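Putative metal binding protein (PDB 3CVG) is of unknown function but is probably a substrate-binding protein of the periplasmic binding protein superfamily, possibly one that binds a metal ion. Local coordinates at residues 69-74 with 92-97; 78-81 with 85-88; 113-118 with 198-203; 130-135 with 143-148; 225-230 with 278-283. One frame throughout, in Å; residues are numbered along the deposited sequence.

In the fold
Following the chain from the N terminus, contact 1 (69-74 with 92-97) closes a loop from the end of helix 63-71 to the segment after helix 83-91, and contact 2 (78-81 with 85-88) lies within it, fastening strand 77-80 to helix 83-91; the two touch through L70 and G78. Contact 3 (113-118 with 198-203) closes a longer loop in the other half of the molecule, its centre about 40 Å from that of contact 1. Inside it sits contact 4 (130-135 with 143-148), which joins helix 125-138 to strand 147-149, neighbour of strand 200-204. Contact 5 follows in series, linking the loop after strand 220-224 to strand 276-281. No loops cross.

Contact 1. Residues 69-74 with 92-97; sequences YLKDGI and HGISES
The side chain of I94 packs against K71 and L70 where two helices of the periplasmic binding protein fold come to an end, helix 63-71 and helix 83-91. Each ends in a Schellman motif with a glycine of positive phi, G73 after the first helix and G93 after the second, and I94 is the residue that follows G93.

I94 uses both of its branches. CG1 lies anti to its own carbonyl carbon (chi1 -76°) and the chain then runs on extended to CD1, which comes up against the aliphatic part of K71. The closest approach, K71 CD to I94 CD1 at 3.3 Å, is tighter than an ordinary carbon-carbon contact, while I94 CD1 stays 3.8 Å from K71 CB and 3.9 Å from K71 CE. K71 starts with CG anti to its backbone N (chi1 -176°) and stays extended as far as CE, bending only at the last torsion. Its extended methylenes pass across I94 CD1 and CG1 at a slant, while the ammonium end leads away.

The second branch, CG2 of I94, reaches toward the helix backbone, 3.8 Å from K71 N, and also meets L70 CB at 4.1 Å. L70 is buried, and it packs on L240 of strand 234-241 as well, which S95 also touches. The hydroxyl of S95 is engaged by S89 of helix 83-91 in a hydrogen bond; beside it lies a methyl group of the leucine, with L70 CD1 4.0 Å from S95 OG.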
# COMPACT_ATOMS: atom_id res chain seq x y z
N TYR A 69 17.84 -1.22 2.78
CA TYR A 69 18.57 -1.60 1.58
C TYR A 69 19.27 -0.39 0.98
O TYR A 69 20.44 -0.46 0.59
CB TYR A 69 17.63 -2.20 0.52
CG TYR A 69 17.16 -3.60 0.81
CD1 TYR A 69 17.84 -4.42 1.71
CD2 TYR A 69 16.05 -4.12 0.15
CE1 TYR A 69 17.43 -5.73 1.93
CE2 TYR A 69 15.64 -5.43 0.36
CZ TYR A 69 16.33 -6.23 1.26
OH TYR A 69 15.92 -7.52 1.47
N LEU A 70 18.55 0.73 0.91
CA LEU A 70 19.13 1.95 0.36
C LEU A 70 20.33 2.35 1.20
O LEU A 70 21.33 2.85 0.69
CB LEU A 70 18.10 3.08 0.36
CG LEU A 70 16.89 2.90 -0.56
CD1 LEU A 70 15.83 3.95 -0.23
CD2 LEU A 70 17.33 3.01 -2.02
N LYS A 71 20.24 2.10 2.51
CA LYS A 71 21.32 2.43 3.42
C LYS A 71 22.54 1.56 3.18
O LYS A 71 23.66 2.06 3.18
CB LYS A 71 20.86 2.27 4.87
CG LYS A 71 21.90 2.69 5.89
CD LYS A 71 21.29 2.85 7.26
CE LYS A 71 22.25 3.51 8.24
NZ LYS A 71 23.45 2.66 8.51
N ASP A 72 22.32 0.27 2.99
CA ASP A 72 23.41 -0.66 2.76
C ASP A 72 23.70 -0.84 1.27
O ASP A 72 24.43 -1.74 0.87
CB ASP A 72 23.09 -2.02 3.40
CG ASP A 72 22.75 -1.90 4.88
OD1 ASP A 72 23.50 -1.22 5.62
OD2 ASP A 72 21.72 -2.48 5.31
N GLY A 73 23.11 0.03 0.46
CA GLY A 73 23.32 -0.02 -0.98
C GLY A 73 22.87 -1.29 -1.69
O GLY A 73 23.41 -1.63 -2.74
N ILE A 74 21.89 -2.00 -1.13
CA ILE A 74 21.40 -3.22 -1.76
C ILE A 74 20.56 -2.85 -2.98
O ILE A 74 20.55 -3.57 -3.98
CB ILE A 74 20.55 -4.06 -0.80
CG1 ILE A 74 21.38 -4.43 0.44
CG2 ILE A 74 20.06 -5.31 -1.51
CD1 ILE A 74 22.66 -5.19 0.14
N HIS A 92 18.86 11.49 7.62
CA HIS A 92 20.01 10.65 7.97
C HIS A 92 21.04 10.58 6.85
O HIS A 92 22.13 10.04 7.04
CB HIS A 92 19.56 9.21 8.30
CG HIS A 92 18.77 9.09 9.57
ND1 HIS A 92 19.02 9.85 10.69
CD2 HIS A 92 17.77 8.24 9.91
CE1 HIS A 92 18.21 9.48 11.66
NE2 HIS A 92 17.45 8.50 11.22
N GLY A 93 20.69 11.10 5.68
CA GLY A 93 21.60 11.06 4.56
C GLY A 93 21.55 9.72 3.83
O GLY A 93 22.39 9.43 2.98
N ILE A 94 20.56 8.90 4.19
CA ILE A 94 20.39 7.59 3.56
C ILE A 94 19.79 7.79 2.17
O ILE A 94 20.11 7.05 1.23
CB ILE A 94 19.43 6.69 4.36
CG1 ILE A 94 20.14 6.13 5.59
CG2 ILE A 94 18.90 5.56 3.48
CD1 ILE A 94 19.23 5.32 6.50
N SER A 95 18.91 8.78 2.07
CA SER A 95 18.23 9.09 0.82
C SER A 95 18.53 10.50 0.35
O SER A 95 18.80 11.40 1.15
CB SER A 95 16.71 8.94 0.98
OG SER A 95 16.34 7.60 1.27
N GLU A 96 18.48 10.70 -0.97
CA GLU A 96 18.71 12.01 -1.56
C GLU A 96 17.48 12.86 -1.32
O GLU A 96 16.38 12.34 -1.16
CB GLU A 96 18.92 11.88 -3.07
CG GLU A 96 20.16 11.13 -3.49
CD GLU A 96 21.37 12.03 -3.60
OE1 GLU A 96 21.87 12.50 -2.55
OE2 GLU A 96 21.81 12.28 -4.74
N SER A 97 17.67 14.17 -1.28
CA SER A 97 16.56 15.09 -1.12
C SER A 97 16.30 15.63 -2.52
O SER A 97 17.23 15.95 -3.24
CB SER A 97 16.94 16.24 -0.18
OG SER A 97 15.85 17.12 0.02

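Contact 2. Residues 78-81 with 85-88; sequences GITY and AERI
T80 and E86 meet in a buried strand-to-helix connection of the periplasmic binding protein fold, where strand 77-80 passes through a short turn into helix 83-91. The contact is chiefly polar and centres on one carboxylate oxygen.

The hydrogen bond across the segments is donated by T80 OG1 to E86 OE2, at a short 2.5 Å. The hydroxyl approaches from above the carboxylate plane, 40° out of it. E86 OE2 also accepts from the backbone N of S82, in the turn joining the two segments, so two donors grip this oxygen and tie the glutamate to both the end of the strand and the turn. The carbonyl oxygen of H238 in strand 234-241 lies close enough to the same threonine hydroxyl for a weak, competing interaction.

Close carbon-oxygen approaches accompany the hydrogen bond. The two side chains slide past each other in opposite directions, bringing E86 CG to 3.0 Å from T80 OG1, while T80 CB lies 3.3 Å from E86 OE2. T80 also packs on T63 and T66 of helix 63-71.

The side chain of Y81, next along the chain, is about 7 Å from the bound calcium ion. T80 OG1 sits between its own backbone N and carbonyl carbon (chi1 54°), which places it facing E86 OE2.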
# COMPACT_ATOMS: atom_id res chain seq x y z
N GLY A 78 13.80 3.16 -4.05
CA GLY A 78 12.79 2.44 -3.30
C GLY A 78 11.48 3.19 -3.34
O GLY A 78 11.43 4.40 -3.15
N ILE A 79 10.40 2.46 -3.61
CA ILE A 79 9.09 3.06 -3.62
C ILE A 79 8.56 2.74 -2.23
O ILE A 79 8.38 1.57 -1.87
CB ILE A 79 8.18 2.47 -4.70
CG1 ILE A 79 8.80 2.72 -6.08
CG2 ILE A 79 6.80 3.10 -4.63
CD1 ILE A 79 7.97 2.22 -7.24
N THR A 80 8.33 3.78 -1.44
CA THR A 80 7.88 3.61 -0.08
C THR A 80 6.48 4.16 0.17
O THR A 80 5.93 4.91 -0.65
CB THR A 80 8.89 4.26 0.87
OG1 THR A 80 9.12 5.62 0.48
CG2 THR A 80 10.22 3.52 0.80
N TYR A 81 5.92 3.80 1.32
CA TYR A 81 4.58 4.22 1.70
C TYR A 81 4.52 4.89 3.07
O TYR A 81 3.56 4.67 3.82
CB TYR A 81 3.65 3.01 1.69
CG TYR A 81 3.71 2.21 0.40
CD1 TYR A 81 2.82 2.46 -0.63
CD2 TYR A 81 4.65 1.19 0.24
CE1 TYR A 81 2.85 1.71 -1.81
CE2 TYR A 81 4.69 0.43 -0.93
CZ TYR A 81 3.79 0.69 -1.94
OH TYR A 81 3.81 -0.07 -3.08
N ALA A 85 8.80 8.28 7.48
CA ALA A 85 9.98 7.44 7.40
C ALA A 85 10.86 7.95 6.26
O ALA A 85 12.09 7.90 6.34
CB ALA A 85 9.57 5.98 7.14
N GLU A 86 10.21 8.44 5.21
CA GLU A 86 10.92 8.98 4.06
C GLU A 86 11.72 10.22 4.50
O GLU A 86 12.92 10.32 4.24
CB GLU A 86 9.93 9.33 2.95
CG GLU A 86 9.46 8.10 2.15
CD GLU A 86 8.04 8.22 1.61
OE1 GLU A 86 7.58 9.36 1.34
OE2 GLU A 86 7.38 7.17 1.45
N ARG A 87 11.05 11.15 5.18
CA ARG A 87 11.70 12.36 5.67
C ARG A 87 12.91 12.05 6.56
O ARG A 87 13.95 12.70 6.45
CB ARG A 87 10.72 13.22 6.48
CG ARG A 87 11.38 14.40 7.21
CD ARG A 87 10.39 15.22 8.02
NE ARG A 87 9.94 14.54 9.23
CZ ARG A 87 10.71 14.31 10.29
NH1 ARG A 87 11.98 14.70 10.30
NH2 ARG A 87 10.20 13.70 11.35
N ILE A 88 12.76 11.06 7.43
CA ILE A 88 13.84 10.69 8.33
C ILE A 88 15.00 10.03 7.60
O ILE A 88 16.16 10.25 7.96
CB ILE A 88 13.32 9.76 9.46
CG1 ILE A 88 12.30 10.53 10.31
CG2 ILE A 88 14.49 9.28 10.33
CD1 ILE A 88 11.70 9.73 11.46

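Contact 3. Residues 113-118 with 198-203; sequences PSNPAK and REYTIT
The phenolic oxygen of Y200 reaches into the turn formed by N115, P116 and A117 and makes two hydrogen bonds there. As donor, Y200 OH meets N115 OD1 at 2.7 Å, lying in the carbonyl plane on a lone pair with a C=O...donor angle of 137°. N115 holds CG anti to its backbone N, the conformation in which OD1 reaches the tyrosine hydroxyl. As acceptor Y200 OH takes the backbone N-H of A117 at 3.0 Å between A117 N and Y200 OH, with an N-H...acceptor angle of 155°. One hydroxyl is thus held by a side chain and by the backbone of the same loop. N115 OD1, which is also bonded by the backbone N of L119, lies in the plane of the tyrosine ring at its edge, while the amide plane is turned 61° from the ring.

The loop contains a type I beta turn from N115 to K118, closed by K118 N to N115 O at 2.8 Å; K118 NZ turns back to donate to P116 O at 3.1 Å. It follows strand 100-111 and precedes helix 125-138, in the half of this periplasmic binding protein fold where strand 200-204 pairs with strand 100-111.

Apolar contacts accompany the polar ones. M132 of helix 125-138 touches both A117 and Y200. P116 CG comes to the ring edge, 4.0 Å from Y200 CE2, and A117 CB approaches obliquely to 3.7 Å from Y200 CZ.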
# COMPACT_ATOMS: atom_id res chain seq x y z
N PRO A 113 -22.06 -8.40 4.71
CA PRO A 113 -23.35 -7.80 4.34
C PRO A 113 -24.28 -7.62 5.54
O PRO A 113 -25.08 -6.70 5.57
CB PRO A 113 -23.91 -8.80 3.33
CG PRO A 113 -22.68 -9.32 2.66
CD PRO A 113 -21.73 -9.53 3.83
N SER A 114 -24.16 -8.49 6.54
CA SER A 114 -25.00 -8.40 7.73
C SER A 114 -24.74 -7.13 8.53
O SER A 114 -25.59 -6.70 9.31
CB SER A 114 -24.81 -9.63 8.62
OG SER A 114 -23.43 -9.84 8.90
N ASN A 115 -23.56 -6.54 8.35
CA ASN A 115 -23.20 -5.30 9.02
C ASN A 115 -23.61 -5.27 10.50
O ASN A 115 -24.39 -4.41 10.92
CB ASN A 115 -23.84 -4.13 8.25
CG ASN A 115 -23.30 -2.78 8.67
OD1 ASN A 115 -22.23 -2.67 9.27
ND2 ASN A 115 -24.05 -1.72 8.34
N PRO A 116 -23.08 -6.20 11.31
CA PRO A 116 -23.43 -6.21 12.73
C PRO A 116 -23.05 -4.94 13.49
O PRO A 116 -23.70 -4.59 14.49
CB PRO A 116 -22.71 -7.46 13.25
CG PRO A 116 -21.56 -7.63 12.29
CD PRO A 116 -22.22 -7.34 10.97
N ALA A 117 -22.03 -4.23 13.02
CA ALA A 117 -21.60 -3.00 13.66
C ALA A 117 -22.52 -1.85 13.25
O ALA A 117 -22.41 -0.73 13.76
CB ALA A 117 -20.17 -2.67 13.27
N LYS A 118 -23.42 -2.13 12.31
CA LYS A 118 -24.37 -1.13 11.82
C LYS A 118 -23.71 0.15 11.34
O LYS A 118 -24.14 1.26 11.66
CB LYS A 118 -25.40 -0.85 12.93
CG LYS A 118 -26.14 -2.11 13.34
CD LYS A 118 -27.03 -1.93 14.56
CE LYS A 118 -27.70 -3.26 14.91
NZ LYS A 118 -26.71 -4.40 15.00
N ARG A 198 -16.68 -13.51 7.92
CA ARG A 198 -17.62 -12.43 8.19
C ARG A 198 -17.05 -11.39 9.16
O ARG A 198 -17.68 -11.03 10.15
CB ARG A 198 -18.94 -12.98 8.74
CG ARG A 198 -19.70 -13.85 7.74
CD ARG A 198 -21.03 -14.31 8.33
NE ARG A 198 -20.82 -15.28 9.40
CZ ARG A 198 -21.76 -15.67 10.25
NH1 ARG A 198 -22.98 -15.16 10.17
NH2 ARG A 198 -21.47 -16.56 11.19
N GLU A 199 -15.84 -10.92 8.87
CA GLU A 199 -15.20 -9.92 9.72
C GLU A 199 -14.90 -8.66 8.91
O GLU A 199 -14.82 -8.69 7.68
CB GLU A 199 -13.88 -10.47 10.28
CG GLU A 199 -14.02 -11.81 10.99
CD GLU A 199 -12.71 -12.33 11.56
OE1 GLU A 199 -11.62 -11.93 11.09
OE2 GLU A 199 -12.78 -13.16 12.48
N TYR A 200 -14.77 -7.55 9.62
CA TYR A 200 -14.42 -6.29 8.98
C TYR A 200 -12.90 -6.30 8.89
O TYR A 200 -12.23 -6.98 9.67
CB TYR A 200 -14.84 -5.10 9.84
CG TYR A 200 -16.34 -4.93 9.98
CD1 TYR A 200 -17.03 -3.97 9.24
CD2 TYR A 200 -17.06 -5.71 10.90
CE1 TYR A 200 -18.41 -3.78 9.41
CE2 TYR A 200 -18.43 -5.52 11.08
CZ TYR A 200 -19.10 -4.56 10.33
OH TYR A 200 -20.46 -4.36 10.52
N THR A 201 -12.35 -5.56 7.93
CA THR A 201 -10.91 -5.48 7.79
C THR A 201 -10.52 -4.33 6.88
O THR A 201 -11.31 -3.91 6.03
CB THR A 201 -10.32 -6.78 7.21
OG1 THR A 201 -8.90 -6.75 7.36
CG2 THR A 201 -10.64 -6.90 5.71
N ILE A 202 -9.31 -3.82 7.08
CA ILE A 202 -8.79 -2.78 6.22
C ILE A 202 -7.98 -3.56 5.20
O ILE A 202 -7.20 -4.44 5.57
CB ILE A 202 -7.88 -1.80 6.98
CG1 ILE A 202 -8.73 -0.86 7.85
CG2 ILE A 202 -7.02 -1.00 6.00
CD1 ILE A 202 -9.61 0.11 7.07
N THR A 203 -8.21 -3.27 3.92
CA THR A 203 -7.52 -3.94 2.83
C THR A 203 -7.20 -2.84 1.81
O THR A 203 -7.39 -1.65 2.09
CB THR A 203 -8.42 -5.05 2.20
OG1 THR A 203 -7.70 -5.75 1.17
CG2 THR A 203 -9.69 -4.45 1.59

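Contact 4. Residues 130-135 with 143-148; sequences SKMHDA and PPVRFL
The selenomethionine M132 and F147 cross at about a right angle, and the terminal methyl of M132 meets the phenyl group at its edge, near the ring plane. M132 CE is a close 3.3 Å from F147 CD1 and 3.6 Å from F147 CB. The M132 chain runs extended through chi2 and then bends at the selenium (chi3 54°), which turns the methyl toward the phenylalanine. F147 also meets W164 of helix 155-166 edge-to-face.

V145 faces the next turn of the helix and divides its two methyls between different partners. One packs on the methyl of A135, with V145 CG2 3.7 Å from A135 CB. The other lies against the helix backbone, with V145 CG1 3.7 Å from the carbonyl oxygen M132 O. Here helix 125-138 lies against the segment leading into strand 147-149, which in this periplasmic binding protein fold runs parallel to strands 180-182 and 200-204.

R146 has its CB directed away from the helix, and its guanidinium forms a salt bridge with E199. The backbones are joined through a water, which donates to A135 O at 2.9 Å and accepts from V145 N at 2.9 Å.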
# COMPACT_ATOMS: atom_id res chain seq x y z
N SER A 130 -14.95 3.65 15.91
CA SER A 130 -15.54 3.80 17.23
C SER A 130 -16.76 2.89 17.36
O SER A 130 -16.97 2.24 18.39
CB SER A 130 -15.97 5.26 17.46
OG SER A 130 -16.75 5.38 18.64
N LYS A 131 -17.57 2.84 16.31
CA LYS A 131 -18.77 2.02 16.28
C LYS A 131 -18.44 0.52 16.35
O LYS A 131 -19.09 -0.23 17.09
CB LYS A 131 -19.58 2.32 15.01
CG LYS A 131 -21.08 2.23 15.19
CD LYS A 131 -21.80 2.88 14.01
CE LYS A 131 -23.30 2.96 14.23
NZ LYS A 131 -23.95 3.77 13.15
N MSE A 132 -17.46 0.08 15.57
CA MSE A 132 -17.07 -1.33 15.59
C MSE A 132 -16.61 -1.72 16.99
O MSE A 132 -17.02 -2.75 17.52
CB MSE A 132 -15.94 -1.60 14.59
CG MSE A 132 -16.41 -1.76 13.13
SE MSE A 132 -14.97 -2.21 11.88
CE MSE A 132 -14.27 -3.76 12.79
N HIS A 133 -15.77 -0.89 17.59
CA HIS A 133 -15.25 -1.16 18.93
C HIS A 133 -16.37 -1.41 19.95
O HIS A 133 -16.38 -2.44 20.62
CB HIS A 133 -14.37 -0.00 19.42
CG HIS A 133 -14.02 -0.08 20.88
ND1 HIS A 133 -14.86 0.40 21.86
CD2 HIS A 133 -12.95 -0.60 21.52
CE1 HIS A 133 -14.31 0.18 23.05
NE2 HIS A 133 -13.15 -0.43 22.86
N ASP A 134 -17.30 -0.46 20.05
CA ASP A 134 -18.39 -0.58 21.00
C ASP A 134 -19.27 -1.81 20.72
O ASP A 134 -19.68 -2.52 21.65
CB ASP A 134 -19.24 0.69 21.00
CG ASP A 134 -18.42 1.94 21.32
OD1 ASP A 134 -17.28 1.80 21.83
OD2 ASP A 134 -18.92 3.06 21.09
N ALA A 135 -19.55 -2.06 19.45
CA ALA A 135 -20.37 -3.21 19.08
C ALA A 135 -19.61 -4.51 19.35
O ALA A 135 -20.20 -5.52 19.73
CB ALA A 135 -20.76 -3.14 17.61
N PRO A 143 -23.59 -11.65 12.94
CA PRO A 143 -22.57 -12.36 13.73
C PRO A 143 -21.85 -11.39 14.67
O PRO A 143 -22.13 -10.19 14.68
CB PRO A 143 -21.65 -12.91 12.65
CG PRO A 143 -21.67 -11.80 11.63
CD PRO A 143 -23.14 -11.44 11.55
N PRO A 144 -20.94 -11.90 15.51
CA PRO A 144 -20.26 -10.96 16.40
C PRO A 144 -19.35 -10.05 15.57
O PRO A 144 -18.88 -10.43 14.50
CB PRO A 144 -19.47 -11.88 17.34
CG PRO A 144 -19.14 -13.04 16.46
CD PRO A 144 -20.44 -13.27 15.71
N VAL A 145 -19.12 -8.83 16.06
CA VAL A 145 -18.26 -7.89 15.35
C VAL A 145 -16.79 -8.25 15.62
O VAL A 145 -16.35 -8.22 16.77
CB VAL A 145 -18.52 -6.45 15.81
CG1 VAL A 145 -17.53 -5.49 15.16
CG2 VAL A 145 -19.95 -6.06 15.47
N ARG A 146 -16.07 -8.61 14.57
CA ARG A 146 -14.65 -8.95 14.68
C ARG A 146 -13.88 -8.17 13.60
O ARG A 146 -14.42 -7.86 12.54
CB ARG A 146 -14.44 -10.46 14.53
CG ARG A 146 -15.02 -11.28 15.71
CD ARG A 146 -14.97 -12.77 15.45
NE ARG A 146 -13.61 -13.25 15.21
CZ ARG A 146 -12.69 -13.41 16.15
NH1 ARG A 146 -12.98 -13.12 17.42
NH2 ARG A 146 -11.49 -13.87 15.84
N PHE A 147 -12.62 -7.85 13.88
CA PHE A 147 -11.77 -7.10 12.95
C PHE A 147 -10.50 -7.89 12.66
O PHE A 147 -9.78 -8.26 13.59
CB PHE A 147 -11.39 -5.75 13.55
CG PHE A 147 -10.54 -4.91 12.64
CD1 PHE A 147 -11.13 -4.07 11.71
CD2 PHE A 147 -9.15 -5.01 12.68
CE1 PHE A 147 -10.35 -3.33 10.83
CE2 PHE A 147 -8.37 -4.27 11.80
CZ PHE A 147 -8.98 -3.43 10.88
N LEU A 148 -10.23 -8.14 11.38
CA LEU A 148 -9.04 -8.90 10.98
C LEU A 148 -7.81 -8.04 10.72
O LEU A 148 -7.81 -7.14 9.86
CB LEU A 148 -9.33 -9.76 9.73
CG LEU A 148 -8.31 -10.85 9.35
CD1 LEU A 148 -9.02 -11.95 8.58
CD2 LEU A 148 -7.14 -10.29 8.51
O HOH W 1 -20.43 -8.19 18.54

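Contact 5. Residues 225-230 with 278-283; sequences GTNDAD and LYSPAP
The loop that follows strand 220-224 meets the C-terminal strand 276-281 here, through the side chains of N227 and S280 near the protein surface. N227 ND2 donates to S280 OG at 3.2 Å, with an N-H...acceptor angle of 151°. The hydroxyl oxygen lies close to the amide plane of the asparagine, 12° out of it, and the bond therefore has no marked tilt from that plane. Alongside the bond, the serine CB approaches the other end of the amide, with S280 CB 3.4 Å from N227 OD1.

The carbonyl end of this amide has its own partner: N227 OD1 accepts a hydrogen bond from NE2 of H106 in strand 100-111. With one end of the group bonded to H106 and the other to S280, the rotation of the amide is fixed, and the histidine strand and the serine strand are bridged by one side chain. N227 reaches the serine with CG anti to its own carbonyl carbon (chi1 -75°), and S280 holds its OG likewise opposite the carbonyl carbon.

In this periplasmic binding protein fold, strand 100-111 pairs antiparallel with both strand 220-224 and strand 276-281, and the N227 amide adds a side-chain link between the loop leaving the first and the end of the second. S280 is also bonded through its backbone to R104. The loop itself is shaped by an ST turn: T226 OG1 accepts from the backbone N of D228 at 3.2 Å, and is also hydrogen-bonded to OD2 of D231.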
# COMPACT_ATOMS: atom_id res chain seq x y z
N GLY A 225 -10.79 4.83 0.23
CA GLY A 225 -10.00 6.05 0.27
C GLY A 225 -10.14 6.88 -0.99
O GLY A 225 -10.24 6.34 -2.09
N THR A 226 -10.15 8.20 -0.83
CA THR A 226 -10.24 9.11 -1.97
C THR A 226 -8.84 9.66 -2.19
O THR A 226 -7.89 9.21 -1.55
CB THR A 226 -11.18 10.32 -1.68
OG1 THR A 226 -10.64 11.10 -0.61
CG2 THR A 226 -12.57 9.85 -1.31
N ASN A 227 -8.71 10.63 -3.09
CA ASN A 227 -7.40 11.22 -3.34
C ASN A 227 -7.18 12.49 -2.55
O ASN A 227 -6.17 13.16 -2.72
CB ASN A 227 -7.20 11.50 -4.84
CG ASN A 227 -6.93 10.24 -5.62
OD1 ASN A 227 -5.96 9.53 -5.37
ND2 ASN A 227 -7.80 9.94 -6.57
N ASP A 228 -8.13 12.84 -1.69
CA ASP A 228 -7.96 14.04 -0.87
C ASP A 228 -6.70 13.82 -0.03
O ASP A 228 -6.52 12.75 0.56
CB ASP A 228 -9.17 14.27 0.03
CG ASP A 228 -10.43 14.59 -0.76
OD1 ASP A 228 -10.30 15.15 -1.88
OD2 ASP A 228 -11.54 14.30 -0.27
N ALA A 229 -5.84 14.83 0.01
CA ALA A 229 -4.58 14.76 0.73
C ALA A 229 -4.65 14.33 2.19
O ALA A 229 -3.74 13.66 2.68
CB ALA A 229 -3.85 16.10 0.63
N ASP A 230 -5.72 14.70 2.89
CA ASP A 230 -5.84 14.34 4.29
C ASP A 230 -6.73 13.14 4.59
O ASP A 230 -7.04 12.87 5.74
CB ASP A 230 -6.31 15.55 5.11
CG ASP A 230 -5.32 16.71 5.08
OD1 ASP A 230 -4.09 16.46 5.12
OD2 ASP A 230 -5.77 17.87 5.01
N LEU A 278 -5.76 0.71 -11.55
CA LEU A 278 -5.37 0.33 -10.19
C LEU A 278 -5.01 1.49 -9.28
O LEU A 278 -5.58 1.64 -8.20
CB LEU A 278 -4.20 -0.65 -10.25
CG LEU A 278 -3.64 -1.10 -8.90
CD1 LEU A 278 -4.76 -1.63 -8.02
CD2 LEU A 278 -2.58 -2.16 -9.13
N TYR A 279 -4.06 2.32 -9.73
CA TYR A 279 -3.59 3.46 -8.95
C TYR A 279 -3.90 4.80 -9.60
O TYR A 279 -4.07 4.90 -10.82
CB TYR A 279 -2.08 3.38 -8.76
CG TYR A 279 -1.54 2.09 -8.19
CD1 TYR A 279 -0.68 1.29 -8.94
CD2 TYR A 279 -1.85 1.69 -6.90
CE1 TYR A 279 -0.13 0.12 -8.41
CE2 TYR A 279 -1.31 0.52 -6.35
CZ TYR A 279 -0.45 -0.26 -7.11
OH TYR A 279 0.11 -1.40 -6.58
N SER A 280 -3.95 5.85 -8.79
CA SER A 280 -4.18 7.19 -9.31
C SER A 280 -2.82 7.83 -9.54
O SER A 280 -1.86 7.54 -8.82
CB SER A 280 -4.98 8.04 -8.32
OG SER A 280 -6.32 7.60 -8.21
N PRO A 281 -2.71 8.68 -10.56
CA PRO A 281 -1.44 9.34 -10.85
C PRO A 281 -1.08 10.25 -9.67
O PRO A 281 -1.94 10.60 -8.87
CB PRO A 281 -1.74 10.14 -12.12
CG PRO A 281 -2.79 9.30 -12.79
CD PRO A 281 -3.69 8.93 -11.64
N ALA A 282 0.19 10.61 -9.56
CA ALA A 282 0.62 11.50 -8.49
C ALA A 282 -0.11 12.83 -8.68
O ALA A 282 -0.54 13.14 -9.79
CB ALA A 282 2.12 11.72 -8.56
N PRO A 283 -0.27 13.62 -7.61
CA PRO A 283 -0.96 14.91 -7.72
C PRO A 283 -0.25 15.86 -8.69
O PRO A 283 0.96 15.77 -8.88
CB PRO A 283 -0.95 15.44 -6.28
CG PRO A 283 -0.86 14.19 -5.44
CD PRO A 283 0.13 13.35 -6.21